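Local coordinates for protein phytase (Debaryomyces castellii, PDB 2GFI) that hydrolyses the 3-phosphate ester of inositol hexakisphosphate (phytate), releasing phosphate, as a member of the histidine acid phosphatase family, at residues His340-Asp349 against Tyr390-Lys400; Asn213-Val223 against Tyr293-Thr302. All blocks are in the same frame, centred on the assembly; numbering follows the deposited sequence.

Interaction 1 of 2, residues His340-Asp349 against Tyr390-Lys400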
loop_
_atom_site.group_PDB
_atom_site.type_symbol
_atom_site.label_atom_id
_atom_site.label_comp_id
_atom_site.label_asym_id
_atom_site.label_seq_id
_atom_site.Cartn_x
_atom_site.Cartn_y
_atom_site.Cartn_z
ATOM N N HIS A 340 23.508 -14.228 -18.279
ATOM C CA HIS A 340 23.985 -13.209 -17.316
ATOM C C HIS A 340 25.384 -13.418 -16.810
ATOM O O HIS A 340 26.074 -12.461 -16.455
ATOM C CB HIS A 340 23.020 -13.064 -16.118
ATOM C CG HIS A 340 21.866 -12.159 -16.408
ATOM N ND1 HIS A 340 21.885 -10.805 -16.109
ATOM C CD2 HIS A 340 20.691 -12.395 -17.029
ATOM C CE1 HIS A 340 20.756 -10.255 -16.518
ATOM N NE2 HIS A 340 20.016 -11.196 -17.082
ATOM N N SER A 341 25.823 -14.669 -16.787
ATOM C CA SER A 341 27.238 -14.947 -16.521
ATOM C C SER A 341 28.119 -14.191 -17.531
ATOM O O SER A 341 29.164 -13.646 -17.175
ATOM C CB SER A 341 27.504 -16.440 -16.613
ATOM O OG SER A 341 28.718 -16.743 -15.983
ATOM N N ALA A 342 27.681 -14.139 -18.786
ATOM C CA ALA A 342 28.416 -13.376 -19.755
ATOM C C ALA A 342 28.051 -11.891 -19.748
ATOM O O ALA A 342 28.947 -11.073 -19.915
ATOM C CB ALA A 342 28.296 -13.979 -21.140
ATOM N N ILE A 343 26.775 -11.530 -19.579
ATOM C CA ILE A 343 26.389 -10.100 -19.460
ATOM C C ILE A 343 27.184 -9.413 -18.375
ATOM O O ILE A 343 27.695 -8.306 -18.568
ATOM C CB ILE A 343 24.875 -9.891 -19.187
ATOM C CG1 ILE A 343 24.018 -10.436 -20.345
ATOM C CG2 ILE A 343 24.579 -8.394 -18.986
ATOM C CD1 ILE A 343 22.555 -10.732 -19.982
ATOM N N GLY A 344 27.300 -10.057 -17.223
ATOM C CA GLY A 344 28.187 -9.546 -16.201
ATOM C C GLY A 344 27.732 -8.324 -15.436
ATOM O O GLY A 344 28.531 -7.664 -14.811
ATOM N N ILE A 345 26.448 -8.032 -15.421
ATOM C CA ILE A 345 25.960 -6.892 -14.637
ATOM C C ILE A 345 25.420 -7.265 -13.246
ATOM O O ILE A 345 25.273 -6.414 -12.367
ATOM C CB ILE A 345 24.916 -6.106 -15.453
ATOM C CG1 ILE A 345 23.759 -7.023 -15.843
ATOM C CG2 ILE A 345 25.592 -5.518 -16.671
ATOM C CD1 ILE A 345 22.577 -6.281 -16.431
ATOM N N LEU A 346 25.091 -8.531 -13.050
ATOM C CA LEU A 346 24.585 -8.963 -11.750
ATOM C C LEU A 346 25.464 -10.068 -11.156
ATOM O O LEU A 346 25.020 -10.864 -10.322
ATOM C CB LEU A 346 23.111 -9.349 -11.852
ATOM C CG LEU A 346 22.180 -8.139 -12.014
ATOM C CD1 LEU A 346 20.799 -8.600 -12.405
ATOM C CD2 LEU A 346 22.124 -7.298 -10.726
ATOM N N ILE A 347 26.731 -10.059 -11.579
ATOM C CA ILE A 347 27.727 -11.069 -11.195
ATOM C C ILE A 347 28.705 -10.493 -10.153
ATOM O O ILE A 347 29.291 -9.441 -10.365
ATOM C CB ILE A 347 28.478 -11.590 -12.489
ATOM C CG1 ILE A 347 27.486 -12.035 -13.564
ATOM C CG2 ILE A 347 29.491 -12.697 -12.164
ATOM C CD1 ILE A 347 26.364 -12.948 -13.075
ATOM N N PRO A 348 28.896 -11.179 -9.031
ATOM C CA PRO A 348 29.837 -10.699 -8.010
ATOM C C PRO A 348 31.275 -10.816 -8.539
ATOM O O PRO A 348 31.523 -11.628 -9.436
ATOM C CB PRO A 348 29.623 -11.670 -6.841
ATOM C CG PRO A 348 29.175 -12.894 -7.465
ATOM C CD PRO A 348 28.281 -12.466 -8.656
ATOM N N ASP A 349 32.196 -10.023 -7.987
ATOM C CA ASP A 349 33.619 -10.080 -8.369
ATOM C C ASP A 349 34.270 -11.390 -8.011
ATOM O O ASP A 349 35.167 -11.877 -8.722
ATOM C CB ASP A 349 34.402 -8.996 -7.646
ATOM C CG ASP A 349 34.128 -7.618 -8.202
ATOM O OD1 ASP A 349 33.834 -7.516 -9.429
ATOM O OD2 ASP A 349 34.194 -6.596 -7.471
ATOM N N TYR A 390 20.258 -2.311 -19.759
ATOM C CA TYR A 390 19.543 -3.490 -19.305
ATOM C C TYR A 390 18.448 -3.162 -18.297
ATOM O O TYR A 390 18.671 -2.392 -17.374
ATOM C CB TYR A 390 20.527 -4.416 -18.636
ATOM C CG TYR A 390 21.342 -5.204 -19.607
ATOM C CD1 TYR A 390 20.914 -6.473 -20.026
ATOM C CD2 TYR A 390 22.543 -4.690 -20.128
ATOM C CE1 TYR A 390 21.666 -7.206 -20.910
ATOM C CE2 TYR A 390 23.305 -5.434 -21.034
ATOM C CZ TYR A 390 22.851 -6.673 -21.419
ATOM O OH TYR A 390 23.590 -7.414 -22.308
ATOM N N VAL A 391 17.279 -3.780 -18.471
ATOM C CA VAL A 391 16.209 -3.723 -17.497
ATOM C C VAL A 391 15.936 -5.188 -17.129
ATOM O O VAL A 391 15.396 -5.966 -17.938
ATOM C CB VAL A 391 14.943 -3.011 -18.074
ATOM C CG1 VAL A 391 14.009 -2.582 -16.970
ATOM C CG2 VAL A 391 15.324 -1.771 -18.916
ATOM N N ILE A 392 16.348 -5.574 -15.913
ATOM C CA ILE A 392 16.207 -6.931 -15.435
ATOM C C ILE A 392 15.063 -6.909 -14.440
ATOM O O ILE A 392 15.090 -6.183 -13.435
ATOM C CB ILE A 392 17.462 -7.350 -14.728
ATOM C CG1 ILE A 392 18.711 -7.000 -15.553
ATOM C CG2 ILE A 392 17.358 -8.847 -14.284
ATOM C CD1 ILE A 392 18.647 -7.490 -17.018
ATOM N N ASN A 393 14.029 -7.675 -14.740
ATOM C CA ASN A 393 12.851 -7.745 -13.876
ATOM C C ASN A 393 12.412 -6.376 -13.400
ATOM O O ASN A 393 12.226 -6.137 -12.203
ATOM C CB ASN A 393 13.131 -8.695 -12.756
ATOM C CG ASN A 393 13.551 -9.994 -13.281
ATOM O OD1 ASN A 393 14.582 -10.540 -12.905
ATOM N ND2 ASN A 393 12.785 -10.489 -14.223
ATOM N N ASP A 394 12.265 -5.498 -14.389
ATOM C CA ASP A 394 11.694 -4.186 -14.227
ATOM C C ASP A 394 12.557 -3.169 -13.521
ATOM O O ASP A 394 12.043 -2.156 -13.073
ATOM C CB ASP A 394 10.324 -4.249 -13.588
ATOM C CG ASP A 394 9.334 -4.926 -14.444
ATOM O OD1 ASP A 394 9.221 -4.521 -15.627
ATOM O OD2 ASP A 394 8.598 -5.852 -14.022
ATOM N N ALA A 395 13.858 -3.421 -13.456
ATOM C CA ALA A 395 14.792 -2.485 -12.861
ATOM C C ALA A 395 15.911 -2.216 -13.845
ATOM O O ALA A 395 16.420 -3.150 -14.438
ATOM C CB ALA A 395 15.375 -3.068 -11.579
ATOM N N VAL A 396 16.303 -0.954 -14.029
ATOM C CA VAL A 396 17.461 -0.691 -14.866
ATOM C C VAL A 396 18.628 -1.152 -14.052
ATOM O O VAL A 396 18.745 -0.789 -12.882
ATOM C CB VAL A 396 17.634 0.800 -15.233
ATOM C CG1 VAL A 396 18.962 1.010 -15.979
ATOM C CG2 VAL A 396 16.403 1.336 -16.026
ATOM N N ILE A 397 19.468 -1.980 -14.656
ATOM C CA ILE A 397 20.740 -2.382 -14.053
ATOM C C ILE A 397 21.869 -1.840 -14.905
ATOM O O ILE A 397 22.192 -2.434 -15.935
ATOM C CB ILE A 397 20.836 -3.929 -13.926
ATOM C CG1 ILE A 397 19.562 -4.515 -13.269
ATOM C CG2 ILE A 397 22.133 -4.346 -13.216
ATOM C CD1 ILE A 397 19.312 -4.135 -11.781
ATOM N N PRO A 398 22.459 -0.707 -14.519
ATOM C CA PRO A 398 23.538 -0.148 -15.303
ATOM C C PRO A 398 24.762 -1.085 -15.381
ATOM O O PRO A 398 25.020 -1.867 -14.457
ATOM C CB PRO A 398 23.872 1.160 -14.569
ATOM C CG PRO A 398 22.590 1.526 -13.841
ATOM C CD PRO A 398 22.128 0.147 -13.355
ATOM N N ILE A 399 25.468 -1.024 -16.511
ATOM C CA ILE A 399 26.699 -1.748 -16.663
ATOM C C ILE A 399 27.760 -0.966 -15.943
ATOM O O ILE A 399 27.885 0.227 -16.142
ATOM C CB ILE A 399 27.080 -1.885 -18.134
ATOM C CG1 ILE A 399 25.976 -2.588 -18.899
ATOM C CG2 ILE A 399 28.423 -2.594 -18.244
ATOM C CD1 ILE A 399 26.125 -2.466 -20.381
ATOM N N LYS A 400 28.513 -1.650 -15.098
ATOM C CA LYS A 400 29.607 -1.043 -14.386
ATOM C C LYS A 400 30.556 -0.304 -15.339
ATOM O O LYS A 400 31.128 -0.898 -16.285
ATOM C CB LYS A 400 30.358 -2.119 -13.613
ATOM C CG LYS A 400 31.423 -1.571 -12.691
ATOM C CD LYS A 400 32.187 -2.733 -12.072
ATOM C CE LYS A 400 33.477 -2.237 -11.467
ATOM N NZ LYS A 400 34.146 -3.324 -10.683
#
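Ile345 and Tyr390 meet in the middle of an almost wholly apolar contact. Ile345 carries much of it by splitting its two branches. Its CG1 sits between the backbone N and the carbonyl carbon (chi1 58°), which sends CD1 to within 3.5 Å of Tyr390 CB. The same methyl lies 3.8 Å from Ile397 CG2. The other branch, CG2, packs 3.7 Å from Ile399 CG1. Leu346 is forked too: it runs counter to Ile392, with CD1 3.9 Å from Ile392 CG2, and stands roughly square to Ile397, with CD2 equally far from Ile397 CG2.

Two rings add to this packing. Ile343 CG2 makes a CH-pi contact over one face of the Tyr390 ring, 3.8 Å from its centroid and shifted toward the rim near CZ. The phenol oxygen of Tyr390 hydrogen-bonds with Tyr415 OH. The ring of His340 receives Ile392 CD1 at its edge, in plane, with CE1 3.5 Å away, while Ile343 CD1 covers one of its faces. His340 NE2 hydrogen-bonds with Thr375 OG1.

At the exposed end Asp349 OD1 and Lys400 NZ, of opposite charge, lie 4.4 Å apart, too far for a salt bridge.

No hydrogen bond joins the two segments. The end of helix 333-343 and the loop after it are therefore held against the hairpin of strands 385-392 and 395-397 mainly by the fit of branched side chains.

Interaction 2 of 2, residues Asn213-Val223 against Tyr293-Thr302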
loop_
_atom_site.group_PDB
_atom_site.type_symbol
_atom_site.label_atom_id
_atom_site.label_comp_id
_atom_site.label_asym_id
_atom_site.label_seq_id
_atom_site.Cartn_x
_atom_site.Cartn_y
_atom_site.Cartn_z
ATOM N N ASN A 213 31.339 -30.040 -22.532
ATOM C CA ASN A 213 32.274 -29.872 -21.408
ATOM C C ASN A 213 31.725 -29.120 -20.212
ATOM O O ASN A 213 32.407 -28.957 -19.206
ATOM C CB ASN A 213 33.581 -29.244 -21.892
ATOM C CG ASN A 213 34.237 -30.075 -22.983
ATOM O OD1 ASN A 213 34.015 -31.287 -23.062
ATOM N ND2 ASN A 213 35.024 -29.433 -23.839
ATOM N N TYR A 214 30.486 -28.663 -20.325
ATOM C CA TYR A 214 29.835 -27.947 -19.252
ATOM C C TYR A 214 29.286 -28.958 -18.264
ATOM O O TYR A 214 28.454 -29.787 -18.598
ATOM C CB TYR A 214 28.743 -27.020 -19.790
ATOM C CG TYR A 214 27.809 -26.466 -18.739
ATOM C CD1 TYR A 214 28.291 -25.690 -17.681
ATOM C CD2 TYR A 214 26.426 -26.715 -18.807
ATOM C CE1 TYR A 214 27.406 -25.179 -16.697
ATOM C CE2 TYR A 214 25.544 -26.217 -17.845
ATOM C CZ TYR A 214 26.046 -25.447 -16.794
ATOM O OH TYR A 214 25.191 -24.950 -15.843
ATOM N N ASN A 215 29.787 -28.896 -17.041
ATOM C CA ASN A 215 29.251 -29.726 -15.996
ATOM C C ASN A 215 28.570 -28.839 -14.949
ATOM O O ASN A 215 29.245 -28.194 -14.140
ATOM C CB ASN A 215 30.371 -30.597 -15.398
ATOM C CG ASN A 215 29.873 -31.524 -14.329
ATOM O OD1 ASN A 215 28.669 -31.798 -14.214
ATOM N ND2 ASN A 215 30.797 -32.023 -13.524
ATOM N N GLU A 216 27.231 -28.798 -14.975
ATOM C CA GLU A 216 26.479 -27.970 -14.024
ATOM C C GLU A 216 26.740 -28.405 -12.603
ATOM O O GLU A 216 26.649 -27.599 -11.677
ATOM C CB GLU A 216 24.976 -27.949 -14.323
ATOM C CG GLU A 216 24.282 -29.300 -14.321
ATOM C CD GLU A 216 22.771 -29.166 -14.393
ATOM O OE1 GLU A 216 22.283 -28.148 -14.984
ATOM O OE2 GLU A 216 22.059 -30.070 -13.857
ATOM N N ASN A 217 27.086 -29.676 -12.431
ATOM C CA ASN A 217 27.358 -30.192 -11.097
ATOM C C ASN A 217 28.814 -30.193 -10.680
ATOM O O ASN A 217 29.157 -30.745 -9.645
ATOM C CB ASN A 217 26.720 -31.561 -10.918
ATOM C CG ASN A 217 25.222 -31.500 -11.063
ATOM O OD1 ASN A 217 24.638 -32.155 -11.943
ATOM N ND2 ASN A 217 24.581 -30.677 -10.238
ATOM N N ALA A 218 29.665 -29.539 -11.465
ATOM C CA ALA A 218 31.089 -29.482 -11.171
ATOM C C ALA A 218 31.397 -29.014 -9.755
ATOM O O ALA A 218 32.404 -29.408 -9.185
ATOM C CB ALA A 218 31.810 -28.598 -12.170
ATOM N N ASN A 219 30.548 -28.162 -9.190
ATOM C CA ASN A 219 30.896 -27.508 -7.931
ATOM C C ASN A 219 30.024 -27.914 -6.769
ATOM O O ASN A 219 29.973 -27.212 -5.769
ATOM C CB ASN A 219 30.849 -26.002 -8.099
ATOM C CG ASN A 219 31.897 -25.496 -9.046
ATOM O OD1 ASN A 219 31.605 -24.731 -10.009
ATOM N ND2 ASN A 219 33.140 -25.908 -8.797
ATOM N N THR A 220 29.348 -29.053 -6.892
ATOM C CA THR A 220 28.411 -29.467 -5.863
ATOM C C THR A 220 29.048 -29.616 -4.483
ATOM O O THR A 220 28.412 -29.272 -3.499
ATOM C CB THR A 220 27.668 -30.762 -6.268
ATOM O OG1 THR A 220 28.592 -31.647 -6.890
ATOM C CG2 THR A 220 26.670 -30.485 -7.399
ATOM N N ALA A 221 30.279 -30.128 -4.409
ATOM C CA ALA A 221 30.945 -30.353 -3.118
ATOM C C ALA A 221 31.215 -29.045 -2.357
ATOM O O ALA A 221 31.094 -29.016 -1.132
ATOM C CB ALA A 221 32.257 -31.182 -3.282
ATOM N N ILE A 222 31.593 -27.990 -3.088
ATOM C CA ILE A 222 31.697 -26.625 -2.553
ATOM C C ILE A 222 30.349 -26.176 -2.005
ATOM O O ILE A 222 30.219 -25.768 -0.851
ATOM C CB ILE A 222 32.125 -25.624 -3.656
ATOM C CG1 ILE A 222 33.541 -25.966 -4.172
ATOM C CG2 ILE A 222 32.068 -24.212 -3.107
ATOM C CD1 ILE A 222 34.077 -25.044 -5.349
ATOM N N VAL A 223 29.343 -26.270 -2.856
ATOM C CA VAL A 223 28.002 -25.821 -2.501
ATOM C C VAL A 223 27.491 -26.519 -1.244
ATOM O O VAL A 223 26.893 -25.880 -0.370
ATOM C CB VAL A 223 27.037 -25.960 -3.701
ATOM C CG1 VAL A 223 25.599 -25.859 -3.262
ATOM C CG2 VAL A 223 27.392 -24.924 -4.766
ATOM N N TYR A 293 27.217 -21.372 -8.567
ATOM C CA TYR A 293 28.293 -22.309 -8.896
ATOM C C TYR A 293 27.984 -23.252 -10.053
ATOM O O TYR A 293 28.892 -23.857 -10.636
ATOM C CB TYR A 293 28.732 -23.101 -7.661
ATOM C CG TYR A 293 29.624 -22.309 -6.751
ATOM C CD1 TYR A 293 30.959 -22.083 -7.099
ATOM C CD2 TYR A 293 29.128 -21.753 -5.539
ATOM C CE1 TYR A 293 31.788 -21.348 -6.290
ATOM C CE2 TYR A 293 29.947 -21.015 -4.721
ATOM C CZ TYR A 293 31.285 -20.822 -5.101
ATOM O OH TYR A 293 32.148 -20.124 -4.322
ATOM N N SER A 294 26.706 -23.370 -10.373
ATOM C CA SER A 294 26.257 -24.218 -11.459
ATOM C C SER A 294 25.979 -23.433 -12.722
ATOM O O SER A 294 26.373 -23.845 -13.802
ATOM C CB SER A 294 24.994 -24.957 -11.028
ATOM O OG SER A 294 25.252 -25.510 -9.762
ATOM N N ASN A 295 25.288 -22.302 -12.578
ATOM C CA ASN A 295 24.757 -21.571 -13.730
ATOM C C ASN A 295 25.368 -20.209 -13.967
ATOM O O ASN A 295 24.955 -19.518 -14.890
ATOM C CB ASN A 295 23.252 -21.367 -13.599
ATOM C CG ASN A 295 22.518 -22.626 -13.240
ATOM O OD1 ASN A 295 22.899 -23.710 -13.658
ATOM N ND2 ASN A 295 21.431 -22.483 -12.464
ATOM N N SER A 296 26.307 -19.815 -13.124
ATOM C CA SER A 296 26.904 -18.510 -13.248
ATOM C C SER A 296 28.429 -18.598 -13.153
ATOM O O SER A 296 29.018 -19.648 -13.411
ATOM C CB SER A 296 26.314 -17.587 -12.183
ATOM O OG SER A 296 26.514 -16.231 -12.517
ATOM N N ALA A 297 29.067 -17.505 -12.774
ATOM C CA ALA A 297 30.513 -17.380 -12.865
ATOM C C ALA A 297 31.290 -18.334 -11.950
ATOM O O ALA A 297 32.512 -18.456 -12.068
ATOM C CB ALA A 297 30.932 -15.913 -12.620
ATOM N N GLY A 298 30.589 -18.992 -11.037
ATOM C CA GLY A 298 31.192 -20.046 -10.211
ATOM C C GLY A 298 31.632 -21.204 -11.088
ATOM O O GLY A 298 32.575 -21.899 -10.777
ATOM N N ASN A 299 30.934 -21.411 -12.193
ATOM C CA ASN A 299 31.246 -22.483 -13.114
ATOM C C ASN A 299 32.005 -21.910 -14.318
ATOM O O ASN A 299 31.481 -21.017 -15.022
ATOM C CB ASN A 299 29.966 -23.203 -13.555
ATOM C CG ASN A 299 30.250 -24.481 -14.341
ATOM O OD1 ASN A 299 30.807 -24.434 -15.435
ATOM N ND2 ASN A 299 29.851 -25.631 -13.787
ATOM N N ASN A 300 33.225 -22.429 -14.541
ATOM C CA ASN A 300 34.122 -21.915 -15.577
ATOM C C ASN A 300 33.541 -21.970 -17.001
ATOM O O ASN A 300 33.999 -21.249 -17.896
ATOM C CB ASN A 300 35.548 -22.549 -15.486
ATOM C CG ASN A 300 35.579 -24.113 -15.644
ATOM O OD1 ASN A 300 34.596 -24.758 -16.040
ATOM N ND2 ASN A 300 36.756 -24.718 -15.330
ATOM N N MET A 301 32.513 -22.785 -17.208
ATOM C CA MET A 301 31.991 -22.981 -18.552
ATOM C C MET A 301 30.904 -22.023 -18.975
ATOM O O MET A 301 30.607 -21.913 -20.155
ATOM C CB MET A 301 31.545 -24.435 -18.770
ATOM C CG MET A 301 32.706 -25.396 -19.005
ATOM S SD MET A 301 33.823 -24.845 -20.347
ATOM C CE MET A 301 32.729 -25.051 -21.742
ATOM N N THR A 302 30.319 -21.298 -18.028
ATOM C CA THR A 302 29.123 -20.494 -18.325
ATOM C C THR A 302 29.416 -19.228 -19.093
ATOM O O THR A 302 28.574 -18.766 -19.867
ATOM C CB THR A 302 28.350 -20.143 -17.048
ATOM O OG1 THR A 302 29.202 -19.379 -16.173
ATOM C CG2 THR A 302 27.946 -21.425 -16.292
HETATM O O HOH W 1 31.651 -26.831 -16.244
HETATM O O HOH W 2 28.977 -26.387 -11.459
HETATM O O HOH W 3 27.545 -27.095 -8.491
#
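Tyr214 reaches across to the end of helix 277-295 and the turn that follows it. Its CB lies 3.9 Å from Met301 CB. CG stands anti to the backbone N (chi1 167°), and the ring passes alongside Met301 with CD1 near that same CB. Farther out, CE1 touches Thr302 CG2, and Asn299 OD1 lies at the ring edge, in plane, 3.6 Å from CD1. Glu216 N of its own segment sits over one face. At the tip, OH donates to Ser294 O at 2.6 Å, from above the carbonyl plane.

Asn299 uses both ends of its amide. OD1 accepts from Met301 N on a lone pair, a capping bond, and also accepts a hydrogen bond from water 1, which in turn accepts from Asn215 N. ND2 donates to Asn215 O at 2.7 Å with a bent N-H...O angle of 134°. Ala218 N reaches that oxygen from the opposite face. ND2 also donates to water 2, which lies 2.6 Å away. These bonds fix the rotation of the amide. A leucine in place of Asn299 would probably leave Met301 N without its cap and Asn215 O without its bond across the contact.

Toward helix 220-223 the contact turns apolar. Ile222 CG2 lies over one face of the Tyr293 ring, 4.2 Å from its centroid, and Val223 CG2 packs 3.7 Å from Tyr293 CB. The phenol oxygen of Tyr293 hydrogen-bonds to Leu352 O.

Asn215 OD1 accepts from Asn217 N in an Asx turn, and Asn299 caps the turn leading into helix 302-318. This water-bridged meeting of two turn-rich segments is consistent with the largely helical region that histidine acid phosphatases carry beside their sheet.

In the fold
The two interactions have centres 20 Å apart, yet they touch through helix 333-343 and the loop after it. Ser341 OG of interaction 1 lies 2.7 Å from Thr302 OG1 of interaction 2, a probable hydrogen bond. Ile347 CD1 packs 3.3 Å from Ser296 OG nearby. Helix 333-343 begins at Asp333, the predicted proton donor. The side chain of His340 is about 9 Å from that of Asp333, and that of Asn295 about 6 Å. The Asn295 side chain is also about 11 Å from that of His70, the predicted nucleophile, and its ND2 hydrogen-bonds to Glu337. Interaction 2 thus comes closer to the probable catalytic site, while interaction 1 packs the helix's far end against the sheet.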